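Long-range contacts in selenium-binding protein (Sulfolobus tokodaii, PDB 2ECE), which is of unknown function but belongs to the selenium-binding protein family of beta propellers and may bind selenium: residues L189-W194 and V203-A208; Y226-H231 and E249-L254; R139-H144 and Y151-G156. All blocks are in the same frame, centred on the assembly; numbering follows the deposited sequence.

Interaction 1: L189-W194 and V203-A208; sequences LAYDFW and VSSEWA
Ser205 OG accepts the backbone N-H of Asp192, with OG 2.9 Å from Asp192 N, and is also hydrogen-bonded to Leu254 O, so this buried hydroxyl has two partners. Its chi1 of 57° sets OG between its own backbone N and carbonyl carbon, at the Tyr191 ring edge, near the ring plane. In return, Ser205 N reaches Asp192 O at 3.0 Å. Trp194 and Val203 form an antiparallel hydrogen-bonded pair, Trp194 N bonding Val203 O and Val203 N bonding Trp194 O, each at 3.0 Å. Toward Leu189 the strand pairing gives way to loop, and two waters link the segments. One donates to Leu189 O and Ser205 O and accepts from Ser204 OG; a second links Leu189 N to Glu206 OE2, an oxygen also bonded to His231 NE2, while OE1 takes Arg229 N. Trp207 N still finds Ala190 O at 3.1 Å, but from above the carbonyl plane. Here Tyr191 CD2 packs on Trp207 CB at 3.4 Å, the rings meeting obliquely with planes 75° apart. Asp192 turns its carboxylate to Thr142 and Leu256 N. Two antiparallel strands, first and second in their four-stranded sheet, thus make the inner hairpin of a propeller blade.

Interaction 2: Y226-H231 and E249-L254; sequences YGNRIH and ENRMAL
Gly227 O takes the N-H of Met252 at 2.8 Å from O to N, with the donor nearly in line with the C=O bond, although the N-H is bent to 140°. This is the one backbone hydrogen bond between the two segments, which run 77° apart rather than pairing as strands. Beside it, Met252 and Tyr226 lie alongside each other and point the same way: Met252 CG sits 3.7 Å from Tyr226 CD1, CE lies over one face of the ring, and the sulfur makes an oblique Met-aromatic contact. Trp207 touches both side chains. In the beta-propeller fold the contact joins two neighbouring blades, strand 229-234 belonging to one sheet and strand 250-258 opening the next. Arg251 folds back at chi2 (-64°), which carries CD to 3.4 Å from Tyr226 O and lets NH1 bond Asn250 O at 2.8 Å, close to the guanidinium plane. NH1 also reaches Glu248 O and NH2 reaches Lys223 O, so the head is tied to several backbone carbonyls. With an alanine here, the carbonyls of Asn250, Glu248 and Lys223 would probably lose this donor and a gap open beside Tyr226 O, where CD now packs. Asn228 CB comes to 3.1 Å from Asn250 O, and the methyl of Ala253 rests against Asn228 CA at 4.1 Å and Arg229 O at 3.9 Å.

Interaction 3: R139-H144 and Y151-G156; sequences RLHTVH and YISALG
Ile152 lies between two side chains of the facing strand and meets each differently. Against Val143 it runs side by side, pointing the same way, with Ile152 CG1 4.0 Å from Val143 CG2. Leu140 comes at it on a slant, Leu140 CG reaching Ile152 CG2 at 3.8 Å. With chi1 at -53°, Ile152 has CG2 anti to its backbone N, and it is this branch that faces Leu140 while CG1 goes to Val143. Leu140 also spends a methyl on Ala154, CD1 to CB 3.9 Å; all four lie on one face of the sheet, and Leu140, Val143 and Ile152 pack on Ile99 and Pro101 of strand 97-101. The strands 140-145 and 150-154 are the first two of a four-stranded antiparallel propeller blade, and the register slips by one residue between Leu140 and Val143, a beta bulge. In the bulge, His141 N and Thr142 N both turn to Ser153: the first bonds Ser153 O at 2.8 Å, the second Ser153 OG at 2.9 Å. That hydroxyl also bonds Tyr191 O and lies 3.3 Å from Thr142 CB. Thr142 sends OG1 to Asp192. Past the bulge the pairing is regular, His144 N meeting Tyr151 O at 2.8 Å. Both of these side chains lead away from the pair: the His144 ring stacks on Trp194 and meets Phe193 edge-to-face, whereas Tyr151 goes edge-to-face with Trp195 and gives its hydroxyl to a bond with Asp148.

From the N terminus the chain meets interaction 3 first, where 139-144 turns back through a short loop onto 151-156 and begins one blade. After that blade is complete, interaction 1 closes a similar hairpin, 189-194 with 203-208, at the start of the next. Interaction 2 comes last: 226-231 lies in the same sheet as interaction 1, and 249-254 leads into the following blade. The three loops follow in series, without nesting or crossing. Interactions 2 and 3, with centres about 17 Å apart, do not touch; interaction 1, in the middle blade, is hydrogen-bonded to both, and interaction 2 itself spans to the third.

Interaction 1: L189-W194 and V203-A208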
loop_
_atom_site.group_PDB
_atom_site.type_symbol
_atom_site.label_atom_id
_atom_site.label_comp_id
_atom_site.label_asym_id
_atom_site.label_seq_id
_atom_site.Cartn_x
_atom_site.Cartn_y
_atom_site.Cartn_z
ATOM N N LEU A 189 -14.426 -8.112 8.079
ATOM C CA LEU A 189 -12.987 -7.908 7.959
ATOM C C LEU A 189 -12.692 -6.702 7.061
ATOM O O LEU A 189 -13.558 -6.242 6.317
ATOM C CB LEU A 189 -12.338 -9.158 7.363
ATOM C CG LEU A 189 -11.604 -10.164 8.263
ATOM C CD1 LEU A 189 -12.115 -10.136 9.692
ATOM C CD2 LEU A 189 -11.750 -11.546 7.641
ATOM N N ALA A 190 -11.464 -6.196 7.130
ATOM C CA ALA A 190 -11.065 -5.049 6.321
ATOM C C ALA A 190 -9.556 -5.067 6.121
ATOM O O ALA A 190 -8.859 -5.926 6.671
ATOM C CB ALA A 190 -11.468 -3.737 7.027
ATOM N N TYR A 191 -9.071 -4.143 5.292
ATOM C CA TYR A 191 -7.628 -3.983 5.071
ATOM C C TYR A 191 -7.361 -2.751 4.206
ATOM O O TYR A 191 -6.992 -1.691 4.713
ATOM C CB TYR A 191 -7.051 -5.192 4.353
ATOM C CG TYR A 191 -5.555 -5.094 4.128
ATOM C CD1 TYR A 191 -5.010 -4.759 2.882
ATOM C CD2 TYR A 191 -4.681 -5.268 5.199
ATOM C CE1 TYR A 191 -3.618 -4.596 2.724
ATOM C CE2 TYR A 191 -3.309 -5.109 5.056
ATOM C CZ TYR A 191 -2.783 -4.773 3.823
ATOM O OH TYR A 191 -1.425 -4.622 3.702
ATOM N N ASP A 192 -7.753 -2.841 2.943
ATOM C CA ASP A 192 -7.508 -1.742 2.009
ATOM C C ASP A 192 -8.825 -1.344 1.366
ATOM O O ASP A 192 -9.849 -1.991 1.575
ATOM C CB ASP A 192 -6.483 -2.154 0.926
ATOM C CG ASP A 192 -6.074 -0.987 0.034
ATOM O OD1 ASP A 192 -5.871 0.129 0.567
ATOM O OD2 ASP A 192 -5.940 -1.187 -1.193
ATOM N N PHE A 193 -8.802 -0.264 0.601
ATOM C CA PHE A 193 -9.995 0.206 -0.082
ATOM C C PHE A 193 -9.596 1.257 -1.090
ATOM O O PHE A 193 -8.529 1.851 -0.991
ATOM C CB PHE A 193 -10.986 0.855 0.899
ATOM C CG PHE A 193 -10.597 2.261 1.331
ATOM C CD1 PHE A 193 -9.653 2.466 2.339
ATOM C CD2 PHE A 193 -11.161 3.376 0.712
ATOM C CE1 PHE A 193 -9.278 3.765 2.723
ATOM C CE2 PHE A 193 -10.793 4.679 1.090
ATOM C CZ PHE A 193 -9.849 4.872 2.097
ATOM N N TRP A 194 -10.452 1.458 -2.078
ATOM C CA TRP A 194 -10.257 2.515 -3.049
ATOM C C TRP A 194 -11.579 2.730 -3.767
ATOM O O TRP A 194 -12.615 2.243 -3.312
ATOM C CB TRP A 194 -9.111 2.251 -4.039
ATOM C CG TRP A 194 -8.469 3.575 -4.404
ATOM C CD1 TRP A 194 -9.016 4.814 -4.202
ATOM C CD2 TRP A 194 -7.180 3.804 -5.005
ATOM N NE1 TRP A 194 -8.155 5.794 -4.632
ATOM C CE2 TRP A 194 -7.022 5.208 -5.128
ATOM C CE3 TRP A 194 -6.145 2.967 -5.447
ATOM C CZ2 TRP A 194 -5.875 5.794 -5.678
ATOM C CZ3 TRP A 194 -4.995 3.555 -5.999
ATOM C CH2 TRP A 194 -4.875 4.954 -6.106
ATOM N N VAL A 203 -14.559 -0.019 -3.197
ATOM C CA VAL A 203 -14.248 -1.431 -3.031
ATOM C C VAL A 203 -13.380 -1.537 -1.790
ATOM O O VAL A 203 -12.554 -0.657 -1.537
ATOM C CB VAL A 203 -13.479 -1.978 -4.264
ATOM C CG1 VAL A 203 -14.392 -1.991 -5.475
ATOM C CG2 VAL A 203 -12.264 -1.100 -4.551
ATOM N N SER A 204 -13.574 -2.594 -1.010
ATOM C CA SER A 204 -12.799 -2.809 0.206
ATOM C C SER A 204 -12.380 -4.277 0.263
ATOM O O SER A 204 -13.072 -5.146 -0.285
ATOM C CB SER A 204 -13.635 -2.446 1.444
ATOM O OG SER A 204 -14.789 -3.270 1.559
ATOM N N SER A 205 -11.259 -4.548 0.930
ATOM C CA SER A 205 -10.731 -5.914 1.020
ATOM C C SER A 205 -10.743 -6.525 2.425
ATOM O O SER A 205 -11.418 -6.023 3.323
ATOM C CB SER A 205 -9.309 -5.948 0.445
ATOM O OG SER A 205 -8.468 -5.025 1.111
ATOM N N GLU A 206 -9.995 -7.612 2.614
ATOM C CA GLU A 206 -9.982 -8.291 3.913
ATOM C C GLU A 206 -8.665 -8.981 4.269
ATOM O O GLU A 206 -8.141 -9.790 3.499
ATOM C CB GLU A 206 -11.071 -9.371 3.974
ATOM C CG GLU A 206 -12.486 -8.980 3.557
ATOM C CD GLU A 206 -13.439 -10.174 3.647
ATOM O OE1 GLU A 206 -12.957 -11.314 3.493
ATOM O OE2 GLU A 206 -14.657 -9.984 3.857
ATOM N N TRP A 207 -8.145 -8.667 5.452
ATOM C CA TRP A 207 -6.931 -9.306 5.936
ATOM C C TRP A 207 -7.386 -10.128 7.141
ATOM O O TRP A 207 -7.796 -11.273 6.982
ATOM C CB TRP A 207 -5.887 -8.264 6.340
ATOM C CG TRP A 207 -4.527 -8.841 6.649
ATOM C CD1 TRP A 207 -3.999 -10.011 6.170
ATOM C CD2 TRP A 207 -3.490 -8.224 7.426
ATOM N NE1 TRP A 207 -2.696 -10.152 6.592
ATOM C CE2 TRP A 207 -2.358 -9.071 7.363
ATOM C CE3 TRP A 207 -3.404 -7.035 8.160
ATOM C CZ2 TRP A 207 -1.157 -8.766 8.011
ATOM C CZ3 TRP A 207 -2.207 -6.731 8.806
ATOM C CH2 TRP A 207 -1.099 -7.594 8.725
ATOM N N ALA A 208 -7.346 -9.529 8.329
ATOM C CA ALA A 208 -7.774 -10.187 9.563
ATOM C C ALA A 208 -7.856 -9.093 10.621
ATOM O O ALA A 208 -7.336 -8.005 10.400
ATOM C CB ALA A 208 -6.763 -11.252 9.979
HETATM O O HOH W 1 -13.704 -4.722 3.842
HETATM O O HOH W 2 -15.747 -9.867 6.286
#

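Interaction 2: Y226-H231 and E249-L254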
loop_
_atom_site.group_PDB
_atom_site.type_symbol
_atom_site.label_atom_id
_atom_site.label_comp_id
_atom_site.label_asym_id
_atom_site.label_seq_id
_atom_site.Cartn_x
_atom_site.Cartn_y
_atom_site.Cartn_z
ATOM N N TYR A 226 -8.737 -15.425 8.471
ATOM C CA TYR A 226 -8.304 -14.518 7.414
ATOM C C TYR A 226 -9.359 -14.481 6.313
ATOM O O TYR A 226 -10.046 -15.473 6.068
ATOM C CB TYR A 226 -6.937 -14.958 6.881
ATOM C CG TYR A 226 -5.799 -14.609 7.822
ATOM C CD1 TYR A 226 -5.079 -13.424 7.667
ATOM C CD2 TYR A 226 -5.476 -15.439 8.898
ATOM C CE1 TYR A 226 -4.066 -13.067 8.558
ATOM C CE2 TYR A 226 -4.464 -15.092 9.798
ATOM C CZ TYR A 226 -3.765 -13.902 9.621
ATOM O OH TYR A 226 -2.776 -13.545 10.509
ATOM N N GLY A 227 -9.499 -13.338 5.649
ATOM C CA GLY A 227 -10.519 -13.223 4.624
ATOM C C GLY A 227 -10.085 -13.440 3.190
ATOM O O GLY A 227 -8.895 -13.545 2.895
ATOM N N ASN A 228 -11.065 -13.506 2.294
ATOM C CA ASN A 228 -10.791 -13.696 0.878
ATOM C C ASN A 228 -11.876 -13.088 -0.001
ATOM O O ASN A 228 -12.094 -13.538 -1.126
ATOM C CB ASN A 228 -10.636 -15.189 0.558
ATOM C CG ASN A 228 -11.884 -15.995 0.866
ATOM O OD1 ASN A 228 -11.946 -17.189 0.563
ATOM N ND2 ASN A 228 -12.880 -15.354 1.470
ATOM N N ARG A 229 -12.540 -12.048 0.507
ATOM C CA ARG A 229 -13.609 -11.390 -0.232
ATOM C C ARG A 229 -13.305 -9.934 -0.573
ATOM O O ARG A 229 -12.558 -9.261 0.140
ATOM C CB ARG A 229 -14.902 -11.404 0.590
ATOM C CG ARG A 229 -15.246 -12.733 1.228
ATOM C CD ARG A 229 -16.163 -12.515 2.431
ATOM N NE ARG A 229 -17.530 -12.171 2.062
ATOM C CZ ARG A 229 -18.418 -11.647 2.901
ATOM N NH1 ARG A 229 -18.080 -11.396 4.160
ATOM N NH2 ARG A 229 -19.648 -11.384 2.486
ATOM N N ILE A 230 -13.893 -9.465 -1.671
ATOM C CA ILE A 230 -13.785 -8.071 -2.083
ATOM C C ILE A 230 -15.228 -7.581 -1.968
ATOM O O ILE A 230 -16.166 -8.272 -2.380
ATOM C CB ILE A 230 -13.278 -7.897 -3.542
ATOM C CG1 ILE A 230 -13.465 -6.439 -3.982
ATOM C CG2 ILE A 230 -14.020 -8.827 -4.480
ATOM C CD1 ILE A 230 -12.784 -6.092 -5.313
ATOM N N HIS A 231 -15.410 -6.407 -1.380
ATOM C CA HIS A 231 -16.743 -5.854 -1.193
ATOM C C HIS A 231 -16.960 -4.654 -2.099
ATOM O O HIS A 231 -16.086 -3.790 -2.213
ATOM C CB HIS A 231 -16.922 -5.430 0.267
ATOM C CG HIS A 231 -16.750 -6.549 1.246
ATOM N ND1 HIS A 231 -17.801 -7.331 1.677
ATOM C CD2 HIS A 231 -15.646 -7.020 1.877
ATOM C CE1 HIS A 231 -17.352 -8.232 2.535
ATOM N NE2 HIS A 231 -16.050 -8.066 2.673
ATOM N N GLU A 249 -10.165 -21.327 -1.514
ATOM C CA GLU A 249 -8.938 -21.716 -0.826
ATOM C C GLU A 249 -7.900 -20.619 -0.601
ATOM O O GLU A 249 -6.870 -20.869 0.026
ATOM C CB GLU A 249 -8.269 -22.879 -1.569
ATOM C CG GLU A 249 -7.389 -22.448 -2.738
ATOM C CD GLU A 249 -8.172 -22.070 -3.986
ATOM O OE1 GLU A 249 -9.388 -21.801 -3.891
ATOM O OE2 GLU A 249 -7.559 -22.033 -5.072
ATOM N N ASN A 250 -8.147 -19.414 -1.103
ATOM C CA ASN A 250 -7.173 -18.334 -0.926
ATOM C C ASN A 250 -7.417 -17.512 0.333
ATOM O O ASN A 250 -8.545 -17.417 0.816
ATOM C CB ASN A 250 -7.171 -17.404 -2.145
ATOM C CG ASN A 250 -6.819 -18.129 -3.430
ATOM O OD1 ASN A 250 -5.824 -18.850 -3.495
ATOM N ND2 ASN A 250 -7.631 -17.931 -4.466
ATOM N N ARG A 251 -6.352 -16.916 0.858
ATOM C CA ARG A 251 -6.449 -16.089 2.053
ATOM C C ARG A 251 -5.625 -14.801 1.938
ATOM O O ARG A 251 -4.564 -14.767 1.317
ATOM C CB ARG A 251 -6.003 -16.885 3.285
ATOM C CG ARG A 251 -6.934 -18.038 3.652
ATOM C CD ARG A 251 -8.312 -17.531 4.055
ATOM N NE ARG A 251 -9.186 -18.603 4.527
ATOM C CZ ARG A 251 -9.827 -19.462 3.737
ATOM N NH1 ARG A 251 -9.700 -19.378 2.418
ATOM N NH2 ARG A 251 -10.598 -20.408 4.269
ATOM N N MET A 252 -6.140 -13.755 2.571
ATOM C CA MET A 252 -5.540 -12.438 2.585
ATOM C C MET A 252 -5.792 -11.713 1.256
ATOM O O MET A 252 -4.946 -11.715 0.356
ATOM C CB MET A 252 -4.037 -12.546 2.851
ATOM C CG MET A 252 -3.682 -13.186 4.199
ATOM S SD MET A 252 -1.931 -13.085 4.624
ATOM C CE MET A 252 -1.713 -14.568 5.657
ATOM N N ALA A 253 -6.902 -10.980 1.210
ATOM C CA ALA A 253 -7.281 -10.197 0.041
ATOM C C ALA A 253 -6.753 -8.810 0.431
ATOM O O ALA A 253 -7.452 -8.081 1.150
ATOM C CB ALA A 253 -8.809 -10.188 -0.111
ATOM N N LEU A 254 -5.570 -8.424 -0.049
ATOM C CA LEU A 254 -4.974 -7.176 0.340
ATOM C C LEU A 254 -5.310 -5.958 -0.572
ATOM O O LEU A 254 -6.336 -5.291 -0.381
ATOM C CB LEU A 254 -3.395 -7.406 0.500
ATOM C CG LEU A 254 -3.141 -8.475 1.602
ATOM C CD1 LEU A 254 -1.691 -8.352 1.980
ATOM C CD2 LEU A 254 -4.013 -8.298 2.865
#

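Interaction 3: R139-H144 and Y151-G156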
loop_
_atom_site.group_PDB
_atom_site.type_symbol
_atom_site.label_atom_id
_atom_site.label_comp_id
_atom_site.label_asym_id
_atom_site.label_seq_id
_atom_site.Cartn_x
_atom_site.Cartn_y
_atom_site.Cartn_z
ATOM N N ARG A 139 -6.362 0.521 14.842
ATOM C CA ARG A 139 -5.353 -0.034 13.931
ATOM C C ARG A 139 -5.611 0.477 12.515
ATOM O O ARG A 139 -6.153 -0.235 11.662
ATOM C CB ARG A 139 -5.368 -1.567 13.964
ATOM C CG ARG A 139 -4.677 -2.189 15.190
ATOM C CD ARG A 139 -5.523 -2.105 16.466
ATOM N NE ARG A 139 -4.941 -2.913 17.540
ATOM C CZ ARG A 139 -5.584 -3.285 18.650
ATOM N NH1 ARG A 139 -6.846 -2.930 18.859
ATOM N NH2 ARG A 139 -4.961 -4.029 19.551
ATOM N N LEU A 140 -5.203 1.721 12.283
ATOM C CA LEU A 140 -5.412 2.408 11.011
ATOM C C LEU A 140 -4.406 2.032 9.936
ATOM O O LEU A 140 -3.190 2.026 10.166
ATOM C CB LEU A 140 -5.410 3.916 11.248
ATOM C CG LEU A 140 -6.744 4.501 11.729
ATOM C CD1 LEU A 140 -7.330 3.680 12.871
ATOM C CD2 LEU A 140 -6.516 5.947 12.147
ATOM N N HIS A 141 -4.933 1.735 8.751
ATOM C CA HIS A 141 -4.119 1.286 7.630
ATOM C C HIS A 141 -4.027 2.250 6.435
ATOM O O HIS A 141 -3.164 3.125 6.394
ATOM C CB HIS A 141 -4.659 -0.076 7.167
ATOM C CG HIS A 141 -3.799 -0.767 6.156
ATOM N ND1 HIS A 141 -2.713 -1.544 6.504
ATOM C CD2 HIS A 141 -3.864 -0.795 4.804
ATOM C CE1 HIS A 141 -2.147 -2.023 5.409
ATOM N NE2 HIS A 141 -2.826 -1.583 4.364
ATOM N N THR A 142 -4.933 2.091 5.479
ATOM C CA THR A 142 -4.932 2.899 4.258
ATOM C C THR A 142 -5.521 4.307 4.377
ATOM O O THR A 142 -6.546 4.504 5.026
ATOM C CB THR A 142 -5.695 2.172 3.127
ATOM O OG1 THR A 142 -5.124 0.869 2.927
ATOM C CG2 THR A 142 -5.625 2.986 1.802
ATOM N N VAL A 143 -4.863 5.274 3.736
ATOM C CA VAL A 143 -5.341 6.654 3.710
ATOM C C VAL A 143 -5.547 7.075 2.259
ATOM O O VAL A 143 -4.647 6.907 1.432
ATOM C CB VAL A 143 -4.327 7.644 4.316
ATOM C CG1 VAL A 143 -4.880 9.070 4.211
ATOM C CG2 VAL A 143 -4.045 7.286 5.756
ATOM N N HIS A 144 -6.726 7.610 1.950
ATOM C CA HIS A 144 -7.025 8.086 0.604
ATOM C C HIS A 144 -7.664 9.470 0.664
ATOM O O HIS A 144 -8.523 9.726 1.512
ATOM C CB HIS A 144 -7.970 7.121 -0.125
ATOM C CG HIS A 144 -7.268 5.969 -0.774
ATOM N ND1 HIS A 144 -6.219 6.142 -1.652
ATOM C CD2 HIS A 144 -7.465 4.631 -0.684
ATOM C CE1 HIS A 144 -5.797 4.963 -2.073
ATOM N NE2 HIS A 144 -6.537 4.027 -1.502
ATOM N N TYR A 151 -10.339 9.636 3.839
ATOM C CA TYR A 151 -10.793 8.316 4.256
ATOM C C TYR A 151 -9.636 7.449 4.733
ATOM O O TYR A 151 -8.582 7.411 4.101
ATOM C CB TYR A 151 -11.495 7.605 3.090
ATOM C CG TYR A 151 -12.765 8.262 2.598
ATOM C CD1 TYR A 151 -12.756 9.556 2.069
ATOM C CD2 TYR A 151 -13.978 7.571 2.629
ATOM C CE1 TYR A 151 -13.928 10.142 1.580
ATOM C CE2 TYR A 151 -15.150 8.142 2.147
ATOM C CZ TYR A 151 -15.120 9.426 1.622
ATOM O OH TYR A 151 -16.283 9.987 1.136
ATOM N N ILE A 152 -9.851 6.732 5.834
ATOM C CA ILE A 152 -8.820 5.874 6.403
ATOM C C ILE A 152 -9.416 4.543 6.825
ATOM O O ILE A 152 -10.401 4.508 7.552
ATOM C CB ILE A 152 -8.173 6.527 7.651
ATOM C CG1 ILE A 152 -7.676 7.937 7.301
ATOM C CG2 ILE A 152 -7.025 5.662 8.152
ATOM C CD1 ILE A 152 -7.135 8.712 8.481
ATOM N N SER A 153 -8.819 3.444 6.377
ATOM C CA SER A 153 -9.327 2.132 6.750
ATOM C C SER A 153 -8.743 1.703 8.096
ATOM O O SER A 153 -7.687 2.184 8.510
ATOM C CB SER A 153 -8.982 1.101 5.674
ATOM O OG SER A 153 -7.583 0.916 5.580
ATOM N N ALA A 154 -9.445 0.804 8.781
ATOM C CA ALA A 154 -9.004 0.308 10.082
ATOM C C ALA A 154 -9.265 -1.195 10.170
ATOM O O ALA A 154 -10.298 -1.682 9.717
ATOM C CB ALA A 154 -9.739 1.054 11.207
ATOM N N LEU A 155 -8.319 -1.925 10.754
ATOM C CA LEU A 155 -8.416 -3.376 10.874
ATOM C C LEU A 155 -9.496 -3.925 11.812
ATOM O O LEU A 155 -9.999 -5.027 11.594
ATOM C CB LEU A 155 -7.059 -3.945 11.292
ATOM C CG LEU A 155 -6.060 -4.451 10.241
ATOM C CD1 LEU A 155 -6.193 -3.703 8.933
ATOM C CD2 LEU A 155 -4.663 -4.357 10.814
ATOM N N GLY A 156 -9.861 -3.182 12.850
ATOM C CA GLY A 156 -10.878 -3.699 13.752
ATOM C C GLY A 156 -11.588 -2.659 14.597
ATOM O O GLY A 156 -11.436 -1.460 14.365
#